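Local coordinates for protein monooxygenase (Agrobacterium tumefaciens, PDB 2I7G) that probably catalyses a flavin-dependent oxygenation, as a TIM-barrel member of the luciferase-like monooxygenase family that assembles as a dimer, at residues L121-N124 with G125-E128; H295-A298 with A299-P302. All blocks are in the same frame, centred on the assembly; numbering follows the deposited sequence.

Interaction 1: L121-N124 with G125-E128; sequences LLSN and GRAE
Ser123 OG is gripped from several directions: the backbone N-H of Arg126 donates to it at 3.1 Å (N of Arg126 to OG of Ser123), while on the helix side the hydroxyl lies within bonding distance of two carbonyls of helix 109-122, Val119 O, the stronger partner, and Asp120 O. A chi1 of 70° sets the hydroxyl between the backbone N and the carbonyl carbon of Ser123, from where it bridges the helix end and the returning chain. Arg126 makes a second bond to the same residue, its NE lying 2.8 Å from Ser123 O. That donor sits in the carbonyl plane on a lone pair, although the oxygen is tilted 22° from the guanidinium plane. Arg126 gets there by a bend at chi3 (-63°), which folds its chain back beside Ser123 and lays one face of the guanidinium over Ser123 CB, 3.5 Å from Arg126 NH2. NH1 bonds to Ile95 O and Thr92 OG1, while NH2 makes a weak bond to Ala89 O, holding the buried charge among polar partners from the neighbouring connection. Between the two residues the chain turns through Asn124 and Gly125. A beta carbon on Gly125 would collide with Asn124 O, which explains the glycine. Asn124 packs on Ala45 of the second subunit. With positive phi at Asn124 and two bonds back into the last turn, a Schellman motif closes the helix, and a short turn leads into strand 127-131, the alpha-to-beta turn of a beta-alpha-beta unit in the TIM barrel.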
ATOM      1  N   LEU B 121      -2.378   2.222  11.335  1.00 20.04           N
ATOM      2  CA  LEU B 121      -1.471   3.145  12.013  1.00 20.26           C
ATOM      3  C   LEU B 121      -1.530   4.559  11.428  1.00 20.10           C
ATOM      4  O   LEU B 121      -1.565   5.554  12.200  1.00 21.16           O
ATOM      5  CB  LEU B 121      -0.048   2.575  11.991  1.00 19.62           C
ATOM      6  CG  LEU B 121       0.144   1.267  12.788  1.00 20.51           C
ATOM      7  CD1 LEU B 121       1.625   0.873  12.578  1.00 23.34           C
ATOM      8  CD2 LEU B 121      -0.165   1.449  14.274  1.00 20.63           C
ATOM      9  N   LEU B 122      -1.519   4.653  10.096  1.00 20.29           N
ATOM     10  CA  LEU B 122      -1.594   5.947   9.414  1.00 20.59           C
ATOM     11  C   LEU B 122      -2.893   6.701   9.709  1.00 19.96           C
ATOM     12  O   LEU B 122      -2.906   7.953   9.704  1.00 21.49           O
ATOM     13  CB  LEU B 122      -1.504   5.762   7.893  1.00 19.65           C
ATOM     14  CG  LEU B 122      -0.111   5.306   7.389  1.00 19.22           C
ATOM     15  CD1 LEU B 122      -0.173   4.757   5.904  1.00 21.76           C
ATOM     16  CD2 LEU B 122       0.951   6.450   7.581  1.00 22.68           C
ATOM     17  N   SER B 123      -3.971   5.934   9.907  1.00 20.49           N
ATOM     18  CA  SER B 123      -5.347   6.483  10.135  1.00 21.01           C
ATOM     19  C   SER B 123      -5.766   6.579  11.616  1.00 22.39           C
ATOM     20  O   SER B 123      -6.914   6.897  11.914  1.00 22.19           O
ATOM     21  CB  SER B 123      -6.376   5.613   9.390  1.00 21.91           C
ATOM     22  OG  SER B 123      -6.488   4.323  10.008  1.00 21.61           O
ATOM     23  N   ASN B 124      -4.837   6.245  12.504  0.50 22.18           N
ATOM     24  CA  ASN B 124      -5.103   6.244  13.932  0.50 21.78           C
ATOM     25  C   ASN B 124      -6.300   5.356  14.330  0.50 21.94           C
ATOM     26  O   ASN B 124      -7.109   5.745  15.163  0.50 22.27           O
ATOM     27  CB  ASN B 124      -5.286   7.689  14.409  0.50 22.49           C
ATOM     28  CG  ASN B 124      -4.023   8.503  14.255  0.50 22.25           C
ATOM     29  OD1 ASN B 124      -3.908   9.353  13.363  0.50 25.47           O
ATOM     30  ND2 ASN B 124      -3.041   8.195  15.081  0.50 22.38           N
ATOM     31  N   GLY B 125      -6.385   4.160  13.734  1.00 21.06           N
ATOM     32  CA  GLY B 125      -7.327   3.122  14.171  1.00 22.06           C
ATOM     33  C   GLY B 125      -8.608   3.011  13.358  1.00 21.48           C
ATOM     34  O   GLY B 125      -9.624   2.566  13.881  1.00 22.93           O
ATOM     35  N   ARG B 126      -8.543   3.382  12.066  1.00 20.55           N
ATOM     36  CA  ARG B 126      -9.764   3.451  11.224  1.00 21.11           C
ATOM     37  C   ARG B 126      -9.840   2.395  10.077  1.00 21.57           C
ATOM     38  O   ARG B 126     -10.815   2.424   9.256  1.00 22.85           O
ATOM     39  CB  ARG B 126      -9.910   4.846  10.647  1.00 21.35           C
ATOM     40  CG  ARG B 126     -10.364   5.881  11.657  1.00 21.42           C
ATOM     41  CD  ARG B 126     -10.457   7.258  11.102  1.00 22.49           C
ATOM     42  NE  ARG B 126      -9.183   7.820  10.639  1.00 23.37           N
ATOM     43  CZ  ARG B 126      -8.978   8.363   9.431  1.00 23.24           C
ATOM     44  NH1 ARG B 126      -9.929   8.412   8.480  1.00 24.91           N
ATOM     45  NH2 ARG B 126      -7.765   8.860   9.172  1.00 22.61           N
ATOM     46  N   ALA B 127      -8.877   1.455  10.028  1.00 21.89           N
ATOM     47  CA  ALA B 127      -8.840   0.460   8.936  1.00 22.35           C
ATOM     48  C   ALA B 127      -9.722  -0.773   9.188  1.00 21.32           C
ATOM     49  O   ALA B 127      -9.918  -1.198  10.355  1.00 23.55           O
ATOM     50  CB  ALA B 127      -7.360   0.003   8.608  1.00 22.77           C
ATOM     51  N   GLU B 128     -10.198  -1.350   8.080  1.00 22.66           N
ATOM     52  CA  GLU B 128     -10.920  -2.626   8.098  1.00 23.25           C
ATOM     53  C   GLU B 128     -10.633  -3.372   6.804  1.00 23.35           C
ATOM     54  O   GLU B 128     -10.229  -2.772   5.754  1.00 20.76           O
ATOM     55  CB  GLU B 128     -12.458  -2.410   8.214  1.00 22.29           C
ATOM     56  CG  GLU B 128     -12.916  -1.542   9.369  1.00 25.03           C
ATOM     57  CD  GLU B 128     -14.418  -1.485   9.482  1.00 27.74           C
ATOM     58  OE1 GLU B 128     -15.115  -2.021   8.574  1.00 31.05           O
ATOM     59  OE2 GLU B 128     -14.882  -0.881  10.471  1.00 28.65           O
TER

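Interaction 2: H295-A298 with A299-P302; sequences HFDA and ARGP
Ala299 meets His295 through the main chain, its N donating to His295 O at 2.8 Å from a position tilted 22° out of the carbonyl plane. Its methyl group rests on the same turn, CB lying 3.3 Å from His295 O, and also packs on Leu306 beyond the helix; a bound sulfate lies about 3 Å from this side chain. Arg300 continues the pattern by giving its backbone N-H to Phe296 O, and its side chain then runs back along the helix. With chi1 at 69°, CG stands between the backbone N and the carbonyl carbon, and the chain stays extended as far as NE. CD of Arg300 therefore passes over one face of the Phe296 ring, a CH-pi contact 3.9 Å from the ring centroid and offset toward the rim. Stacking of Phe296 with Tyr272 ties this pair to helix 264-272. Beyond the ring, Arg300 grips Asp297 side-on, both nitrogens converging on one oxygen: NE lies 2.9 Å and NH2 3.1 Å from Asp297 OD1. This i to i+3 salt bridge lies on helix 293-300, in the connection between barrel strands 252-260 and 307-309 of a luciferase-like monooxygenase fold. OD1 lies near the guanidinium plane. Both nitrogens come from the same face of the carboxylate, NE on the anti side and NH2 from above the plane, and the two planes are 68° apart. OD1 also pairs with Arg293, and this second positive charge probably helps keep the acid ionised. Water 1 donates to Asp297 OD2 at 2.7 Å and weakly accepts from Arg300 NH2. Gly301 N donates to Ala298 O at 3.3 Å from above the carbonyl plane, an i to i+3 bond, and weakly to Asp297 O.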
ATOM      1  N   HIS B 295     -36.988  -2.555 -16.807  1.00 31.64           N
ATOM      2  CA  HIS B 295     -36.271  -3.200 -15.713  1.00 30.33           C
ATOM      3  C   HIS B 295     -35.578  -2.202 -14.771  1.00 29.44           C
ATOM      4  O   HIS B 295     -35.639  -2.357 -13.543  1.00 27.92           O
ATOM      5  CB  HIS B 295     -35.295  -4.237 -16.241  1.00 32.05           C
ATOM      6  CG  HIS B 295     -35.889  -5.609 -16.352  1.00 37.46           C
ATOM      7  ND1 HIS B 295     -36.761  -5.964 -17.362  1.00 43.32           N
ATOM      8  CD2 HIS B 295     -35.752  -6.708 -15.568  1.00 42.33           C
ATOM      9  CE1 HIS B 295     -37.117  -7.230 -17.209  1.00 44.88           C
ATOM     10  NE2 HIS B 295     -36.517  -7.704 -16.130  1.00 44.52           N
ATOM     11  N   PHE B 296     -34.935  -1.180 -15.341  1.00 27.58           N
ATOM     12  CA  PHE B 296     -34.288  -0.156 -14.527  1.00 27.62           C
ATOM     13  C   PHE B 296     -35.339   0.557 -13.659  1.00 26.84           C
ATOM     14  O   PHE B 296     -35.116   0.809 -12.471  1.00 25.39           O
ATOM     15  CB  PHE B 296     -33.579   0.841 -15.435  1.00 28.24           C
ATOM     16  CG  PHE B 296     -33.081   2.087 -14.728  1.00 28.75           C
ATOM     17  CD1 PHE B 296     -32.046   2.027 -13.803  1.00 29.36           C
ATOM     18  CD2 PHE B 296     -33.648   3.329 -15.035  1.00 28.84           C
ATOM     19  CE1 PHE B 296     -31.570   3.189 -13.165  1.00 32.39           C
ATOM     20  CE2 PHE B 296     -33.169   4.489 -14.421  1.00 28.31           C
ATOM     21  CZ  PHE B 296     -32.141   4.428 -13.502  1.00 28.54           C
ATOM     22  N   ASP B 297     -36.489   0.861 -14.254  1.00 26.13           N
ATOM     23  CA  ASP B 297     -37.511   1.588 -13.522  1.00 26.40           C
ATOM     24  C   ASP B 297     -38.059   0.736 -12.402  1.00 25.96           C
ATOM     25  O   ASP B 297     -38.314   1.249 -11.320  1.00 26.70           O
ATOM     26  CB  ASP B 297     -38.646   2.037 -14.440  1.00 27.23           C
ATOM     27  CG  ASP B 297     -38.331   3.341 -15.185  1.00 28.17           C
ATOM     28  OD1 ASP B 297     -37.317   4.012 -14.916  1.00 28.36           O
ATOM     29  OD2 ASP B 297     -39.167   3.684 -16.067  1.00 31.74           O
ATOM     30  N   ALA B 298     -38.243  -0.559 -12.667  1.00 25.64           N
ATOM     31  CA  ALA B 298     -38.671  -1.492 -11.636  1.00 25.61           C
ATOM     32  C   ALA B 298     -37.599  -1.614 -10.526  1.00 25.26           C
ATOM     33  O   ALA B 298     -37.905  -1.645  -9.324  1.00 26.49           O
ATOM     34  CB  ALA B 298     -38.972  -2.853 -12.269  1.00 26.47           C
ATOM     35  N   ALA B 299     -36.337  -1.631 -10.930  1.00 24.04           N
ATOM     36  CA  ALA B 299     -35.217  -1.816 -10.009  1.00 23.82           C
ATOM     37  C   ALA B 299     -35.081  -0.630  -9.035  1.00 23.16           C
ATOM     38  O   ALA B 299     -34.674  -0.797  -7.889  1.00 23.23           O
ATOM     39  CB  ALA B 299     -33.914  -1.983 -10.809  1.00 23.99           C
ATOM     40  N   ARG B 300     -35.392   0.574  -9.503  1.00 23.23           N
ATOM     41  CA  ARG B 300     -35.277   1.764  -8.652  1.00 23.86           C
ATOM     42  C   ARG B 300     -36.571   2.114  -7.899  1.00 24.75           C
ATOM     43  O   ARG B 300     -36.565   3.069  -7.142  1.00 24.35           O
ATOM     44  CB  ARG B 300     -34.816   2.977  -9.472  1.00 23.50           C
ATOM     45  CG  ARG B 300     -35.864   3.503 -10.489  1.00 24.31           C
ATOM     46  CD  ARG B 300     -35.195   4.505 -11.431  1.00 23.71           C
ATOM     47  NE  ARG B 300     -36.134   5.045 -12.421  1.00 25.69           N
ATOM     48  CZ  ARG B 300     -36.847   6.159 -12.243  1.00 24.52           C
ATOM     49  NH1 ARG B 300     -36.752   6.835 -11.103  1.00 24.28           N
ATOM     50  NH2 ARG B 300     -37.660   6.603 -13.199  1.00 26.02           N
ATOM     51  N   GLY B 301     -37.685   1.388  -8.151  1.00 24.22           N
ATOM     52  CA  GLY B 301     -38.933   1.592  -7.384  1.00 24.92           C
ATOM     53  C   GLY B 301     -38.738   1.237  -5.901  1.00 25.38           C
ATOM     54  O   GLY B 301     -37.665   0.771  -5.505  1.00 25.03           O
ATOM     55  N   PRO B 302     -39.778   1.448  -5.070  1.00 25.84           N
ATOM     56  CA  PRO B 302     -39.671   1.266  -3.609  1.00 26.03           C
ATOM     57  C   PRO B 302     -39.125  -0.097  -3.162  1.00 25.83           C
ATOM     58  O   PRO B 302     -38.298  -0.151  -2.240  1.00 26.26           O
ATOM     59  CB  PRO B 302     -41.108   1.490  -3.104  1.00 26.13           C
ATOM     60  CG  PRO B 302     -41.721   2.418  -4.146  1.00 28.89           C
ATOM     61  CD  PRO B 302     -41.106   1.955  -5.478  1.00 26.48           C
TER
HETATM   62  O   HOH W   1     -38.955   6.337 -16.306  1.00 49.78           O

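Interactions 1 and 2 are separate local contacts, with centres 38 Å apart and nearest atoms about 26 Å apart, on opposite sides of the chain's centre. Both lie at the C-terminal end of a helix and both use an arginine to reach a residue three positions earlier, yet the acceptors differ: a main-chain carbonyl in 121-128, a carboxylate in 295-302. Interaction 1 joins a helix to a barrel strand and borders the second subunit, whereas no other protein chain of the assembly touches interaction 2. A sulfate bound beside 295-302, probably from the crystallisation liquor, may mark a pocket there, but does not by itself identify the active site.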